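Side-chain contacts in putative flagellar hook-associated protein (Vibrio parahaemolyticus, PDB 3PWX), which probably serves as a structural component of the bacterial flagellum, as other members of the flagellin family do: residues D45-S50 against E86-A91; E49-M54 against N181-T186. All blocks are in the same frame, centred on the assembly; numbering follows the deposited sequence.

Interaction 1. Residues D45-S50 against E86-A91. Unlike the reference sequence in segment 45-50: S48 (reference Asn).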
loop_
_atom_site.group_PDB
_atom_site.type_symbol
_atom_site.label_atom_id
_atom_site.label_comp_id
_atom_site.label_asym_id
_atom_site.label_seq_id
_atom_site.Cartn_x
_atom_site.Cartn_y
_atom_site.Cartn_z
ATOM N N ASP A 45 8.601 -21.257 -3.158
ATOM C CA ASP A 45 9.679 -22.118 -2.754
ATOM C C ASP A 45 9.671 -23.389 -3.588
ATOM O O ASP A 45 10.691 -23.763 -4.178
ATOM C CB ASP A 45 9.605 -22.470 -1.278
ATOM C CG ASP A 45 10.922 -23.009 -0.773
ATOM O OD1 ASP A 45 11.963 -22.325 -0.919
ATOM O OD2 ASP A 45 10.949 -24.154 -0.273
ATOM N N SER A 46 8.503 -24.007 -3.686
ATOM C CA SER A 46 8.335 -25.234 -4.486
ATOM C C SER A 46 8.599 -25.049 -5.988
ATOM O O SER A 46 9.224 -25.920 -6.591
ATOM C CB SER A 46 6.947 -25.827 -4.246
ATOM O OG SER A 46 6.615 -26.770 -5.231
ATOM N N VAL A 47 8.134 -23.929 -6.580
ATOM C CA VAL A 47 8.468 -23.564 -7.957
ATOM C C VAL A 47 9.971 -23.474 -8.068
ATOM O O VAL A 47 10.506 -23.950 -9.026
ATOM C CB VAL A 47 7.833 -22.214 -8.423
ATOM C CG1 VAL A 47 8.382 -21.767 -9.778
ATOM C CG2 VAL A 47 6.308 -22.320 -8.514
ATOM N N SER A 48 10.686 -22.936 -7.079
ATOM C CA SER A 48 12.130 -22.840 -7.228
ATOM C C SER A 48 12.884 -24.170 -7.120
ATOM O O SER A 48 13.891 -24.350 -7.829
ATOM C CB SER A 48 12.720 -21.849 -6.275
ATOM O OG SER A 48 12.865 -22.478 -5.037
ATOM N N GLU A 49 12.427 -25.079 -6.245
ATOM C CA GLU A 49 12.943 -26.493 -6.218
ATOM C C GLU A 49 12.746 -27.210 -7.528
ATOM O O GLU A 49 13.653 -27.901 -8.023
ATOM C CB GLU A 49 12.314 -27.324 -5.107
ATOM C CG GLU A 49 13.057 -27.175 -3.750
ATOM C CD GLU A 49 12.137 -27.443 -2.558
ATOM O OE1 GLU A 49 10.991 -26.918 -2.575
ATOM O OE2 GLU A 49 12.555 -28.156 -1.597
ATOM N N SER A 50 11.579 -27.027 -8.120
ATOM C CA SER A 50 11.355 -27.620 -9.397
ATOM C C SER A 50 12.241 -26.979 -10.425
ATOM O O SER A 50 12.689 -27.644 -11.328
ATOM C CB SER A 50 9.920 -27.501 -9.820
ATOM O OG SER A 50 9.085 -28.187 -8.930
ATOM N N GLU A 86 3.457 -25.854 -13.052
ATOM C CA GLU A 86 2.143 -25.413 -13.470
ATOM C C GLU A 86 1.161 -25.450 -12.316
ATOM O O GLU A 86 0.425 -24.501 -12.131
ATOM C CB GLU A 86 1.620 -26.266 -14.604
ATOM C CG GLU A 86 0.103 -26.082 -14.858
ATOM C CD GLU A 86 -0.320 -26.816 -16.095
ATOM O OE1 GLU A 86 -0.716 -26.140 -17.083
ATOM O OE2 GLU A 86 -0.173 -28.072 -16.095
ATOM N N SER A 87 1.192 -26.522 -11.523
ATOM C CA SER A 87 0.356 -26.640 -10.313
ATOM C C SER A 87 0.543 -25.582 -9.243
ATOM O O SER A 87 -0.418 -25.226 -8.536
ATOM C CB SER A 87 0.624 -27.962 -9.608
ATOM O OG SER A 87 -0.266 -28.902 -10.127
ATOM N N SER A 88 1.801 -25.186 -9.034
ATOM C CA SER A 88 2.098 -24.200 -8.038
ATOM C C SER A 88 1.576 -22.866 -8.512
ATOM O O SER A 88 0.981 -22.156 -7.738
ATOM C CB SER A 88 3.587 -24.161 -7.741
ATOM O OG SER A 88 4.019 -25.449 -7.261
ATOM N N PHE A 89 1.711 -22.524 -9.782
ATOM C CA PHE A 89 1.218 -21.184 -10.178
ATOM C C PHE A 89 -0.303 -21.098 -10.263
ATOM O O PHE A 89 -0.838 -19.997 -10.398
ATOM C CB PHE A 89 1.803 -20.735 -11.504
ATOM C CG PHE A 89 3.117 -20.131 -11.384
ATOM C CD1 PHE A 89 3.264 -18.897 -10.773
ATOM C CD2 PHE A 89 4.235 -20.797 -11.866
ATOM C CE1 PHE A 89 4.514 -18.315 -10.641
ATOM C CE2 PHE A 89 5.501 -20.226 -11.739
ATOM C CZ PHE A 89 5.645 -18.981 -11.137
ATOM N N ASN A 90 -0.966 -22.257 -10.187
ATOM C CA ASN A 90 -2.415 -22.425 -10.263
ATOM C C ASN A 90 -2.996 -22.798 -8.900
ATOM O O ASN A 90 -4.137 -23.212 -8.795
ATOM C CB ASN A 90 -2.771 -23.500 -11.288
ATOM C CG ASN A 90 -2.830 -22.955 -12.712
ATOM O OD1 ASN A 90 -2.848 -21.723 -12.934
ATOM N ND2 ASN A 90 -2.842 -23.847 -13.670
ATOM N N ALA A 91 -2.183 -22.617 -7.861
ATOM C CA ALA A 91 -2.607 -22.789 -6.482
ATOM C C ALA A 91 -3.857 -21.977 -6.201
ATOM O O ALA A 91 -4.028 -20.880 -6.746
ATOM C CB ALA A 91 -1.494 -22.349 -5.546
#

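Interaction 2. Residues E49-M54 against N181-T186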
loop_
_atom_site.group_PDB
_atom_site.type_symbol
_atom_site.label_atom_id
_atom_site.label_comp_id
_atom_site.label_asym_id
_atom_site.label_seq_id
_atom_site.Cartn_x
_atom_site.Cartn_y
_atom_site.Cartn_z
ATOM N N GLU A 49 12.427 -25.079 -6.245
ATOM C CA GLU A 49 12.943 -26.493 -6.218
ATOM C C GLU A 49 12.746 -27.210 -7.528
ATOM O O GLU A 49 13.653 -27.901 -8.023
ATOM C CB GLU A 49 12.314 -27.324 -5.107
ATOM C CG GLU A 49 13.057 -27.175 -3.750
ATOM C CD GLU A 49 12.137 -27.443 -2.558
ATOM O OE1 GLU A 49 10.991 -26.918 -2.575
ATOM O OE2 GLU A 49 12.555 -28.156 -1.597
ATOM N N SER A 50 11.579 -27.027 -8.120
ATOM C CA SER A 50 11.355 -27.620 -9.397
ATOM C C SER A 50 12.241 -26.979 -10.425
ATOM O O SER A 50 12.689 -27.644 -11.328
ATOM C CB SER A 50 9.920 -27.501 -9.820
ATOM O OG SER A 50 9.085 -28.187 -8.930
ATOM N N LEU A 51 12.547 -25.701 -10.307
ATOM C CA LEU A 51 13.362 -25.116 -11.375
ATOM C C LEU A 51 14.790 -25.653 -11.307
ATOM O O LEU A 51 15.442 -25.867 -12.327
ATOM C CB LEU A 51 13.362 -23.601 -11.321
ATOM C CG LEU A 51 12.063 -23.026 -11.837
ATOM C CD1 LEU A 51 12.003 -21.491 -11.449
ATOM C CD2 LEU A 51 11.926 -23.231 -13.321
ATOM N N LYS A 52 15.234 -25.880 -10.075
ATOM C CA LYS A 52 16.520 -26.439 -9.727
ATOM C C LYS A 52 16.677 -27.877 -10.314
ATOM O O LYS A 52 17.603 -28.141 -11.075
ATOM C CB LYS A 52 16.606 -26.390 -8.201
ATOM C CG LYS A 52 17.855 -26.756 -7.591
ATOM C CD LYS A 52 18.972 -25.834 -7.988
ATOM C CE LYS A 52 20.299 -26.625 -8.098
ATOM N NZ LYS A 52 20.436 -27.760 -7.116
ATOM N N SER A 53 15.750 -28.775 -10.007
ATOM C CA SER A 53 15.808 -30.128 -10.539
ATOM C C SER A 53 15.739 -30.146 -12.058
ATOM O O SER A 53 16.425 -30.931 -12.721
ATOM C CB SER A 53 14.704 -31.001 -9.961
ATOM O OG SER A 53 14.575 -30.738 -8.583
HETATM N N MSE A 54 14.912 -29.273 -12.624
HETATM C CA MSE A 54 14.819 -29.241 -14.057
HETATM C C MSE A 54 16.188 -28.805 -14.599
HETATM O O MSE A 54 16.683 -29.395 -15.537
HETATM C CB MSE A 54 13.698 -28.339 -14.445
HETATM C CG MSE A 54 13.527 -28.029 -15.882
HETATM SE SE MSE A 54 11.858 -26.962 -16.016
HETATM C CE MSE A 54 10.621 -28.346 -15.421
ATOM N N ASN A 181 19.186 -20.695 -19.958
ATOM C CA ASN A 181 18.909 -19.262 -19.880
ATOM C C ASN A 181 17.465 -18.913 -19.441
ATOM O O ASN A 181 17.261 -17.946 -18.690
ATOM C CB ASN A 181 19.283 -18.547 -21.186
ATOM C CG ASN A 181 20.766 -18.674 -21.526
ATOM O OD1 ASN A 181 21.598 -18.871 -20.653
ATOM N ND2 ASN A 181 21.093 -18.554 -22.798
ATOM N N ALA A 182 16.484 -19.696 -19.881
ATOM C CA ALA A 182 15.111 -19.466 -19.492
ATOM C C ALA A 182 14.901 -19.888 -18.057
ATOM O O ALA A 182 14.175 -19.170 -17.268
ATOM C CB ALA A 182 14.159 -20.167 -20.403
ATOM N N ILE A 183 15.533 -20.993 -17.675
ATOM C CA ILE A 183 15.511 -21.411 -16.274
ATOM C C ILE A 183 16.217 -20.407 -15.386
ATOM O O ILE A 183 15.603 -19.927 -14.451
ATOM C CB ILE A 183 16.108 -22.803 -16.030
ATOM C CG1 ILE A 183 15.283 -23.866 -16.770
ATOM C CG2 ILE A 183 16.138 -23.047 -14.505
ATOM C CD1 ILE A 183 15.868 -25.262 -16.811
ATOM N N ASP A 184 17.474 -20.059 -15.679
ATOM C CA ASP A 184 18.138 -18.974 -14.900
ATOM C C ASP A 184 17.293 -17.713 -14.740
ATOM O O ASP A 184 17.268 -17.151 -13.647
ATOM C CB ASP A 184 19.548 -18.627 -15.396
ATOM C CG ASP A 184 20.485 -19.787 -15.247
ATOM O OD1 ASP A 184 20.094 -20.761 -14.553
ATOM O OD2 ASP A 184 21.601 -19.755 -15.816
ATOM N N ASP A 185 16.587 -17.289 -15.795
ATOM C CA ASP A 185 15.810 -16.031 -15.721
ATOM C C ASP A 185 14.584 -16.180 -14.832
ATOM O O ASP A 185 14.278 -15.302 -13.983
ATOM C CB ASP A 185 15.369 -15.555 -17.104
ATOM C CG ASP A 185 16.533 -15.104 -17.945
ATOM O OD1 ASP A 185 17.588 -14.768 -17.325
ATOM O OD2 ASP A 185 16.400 -15.095 -19.200
ATOM N N THR A 186 13.896 -17.301 -14.997
ATOM C CA THR A 186 12.722 -17.518 -14.189
ATOM C C THR A 186 13.153 -17.596 -12.724
ATOM O O THR A 186 12.566 -16.954 -11.834
ATOM C CB THR A 186 11.874 -18.697 -14.697
ATOM O OG1 THR A 186 11.578 -18.454 -16.059
ATOM C CG2 THR A 186 10.540 -18.775 -13.995
#

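Interaction 1. Residues D45-S50 against E86-A91
V47 and S88 bring the two backbones to their nearest approach, 6.4 Å between CA atoms, where helix 7-61 passes the last turn of helix 71-89. Both residues start toward the opposite segment, and V47 has the largest single share of the burial. Its two methyl groups divide the work. CG2 rests against the small side chain of S88, 3.4 Å from S88 CB, and it also lies over one face of the F89 ring. CG1 meets the same ring at its far end, with V47 CG1 and F89 CE2 3.8 Å apart. This split follows from the first torsion of V47 (171°), which places CG1 trans to the amide nitrogen and leaves CG2 beside it. F89 reaches the valine indirectly: its side chain leaves the helix to one side, and only the outer ring atoms swing back, so that the two side chains cross at about a right angle.

At the margin, S46 OG lies 3.6 Å from S88 OG without a hydrogen bond between them, and the S88 hydroxyl is bonded to S84 O one turn earlier in its own helix. That internal bond satisfies a buried polar atom and leaves S88 CB to pack as an apolar surface. Beyond the contact, V47 also reaches V190 of helix 172-223, and F89 reaches A142 and I145. The arrangement is that of an antiparallel helical hairpin packed within a larger bundle, here in the N-terminal helical region of a flagellin-family protein.

Interaction 2. Residues E49-M54 against N181-T186
L51 and I183 mark the closest level of two nearly antiparallel helices, whose local axes approach to 10.1 Å at an angle of 158° between their N-to-C directions. Van der Waals packing of aliphatic groups, one of them against a backbone carbonyl, makes the interface. I183 supplies the largest share and uses both of its branches. CG2 turns to the backbone of the partner helix and lies 3.6 Å from L51 O, with the L51 CB methylene just behind. The longer branch continues to M54, a selenomethionine in the crystal, where I183 CD1 stands 3.7 Å from M54 CG and the two chains cross obliquely. Only the root of M54 takes part: the chain is extended through its first two torsions (chi2 175°), which takes SE away from I183, and a bend at the third merely turns the terminal methyl CE. M54 also touches L78 and Y81 of helix 71-89 and I158 of helix 154-166. On the other flank L51 CD1 meets T186 CG2 at 4.0 Å, with the side chains at about a right angle. The threonine thus offers its methyl, held trans to the backbone nitrogen, to the leucine.

Polar bonding stays within each helix. S53 OG donates to E49 O at 3.0 Å, tilted 34° from the carbonyl plane, and shares that acceptor with the S53 amide. T186 OG1 lies 3.0 Å from A182 O, a possible bond of the same kind.

Charge enters just beyond the interface, where D184 forms a salt bridge with R55 of the opposite helix. With no hydrogen bond between the segments themselves, cohesion here depends on the fit of aliphatic branches, while the neighbouring ion pair adds a directional link between the same two helices.

Both contacts lie on the long helix 7-61, their centres 11 Å apart, and they share E49 and S50 although neither residue touches a partner segment in either one. Interaction 1 comes first along that helix and joins it to helix 71-89, only 36 positions on; interaction 2 joins it to helix 172-223, 127 positions further on. The former is local to the N-terminal region, whereas the latter brings the C-terminal helix back alongside it. Interaction 1 sits nearer the centre of the chain, about 9 Å against 16 Å. Together they show one helix packing against two different partners in a single elongated bundle, uniting distant parts of the sequence.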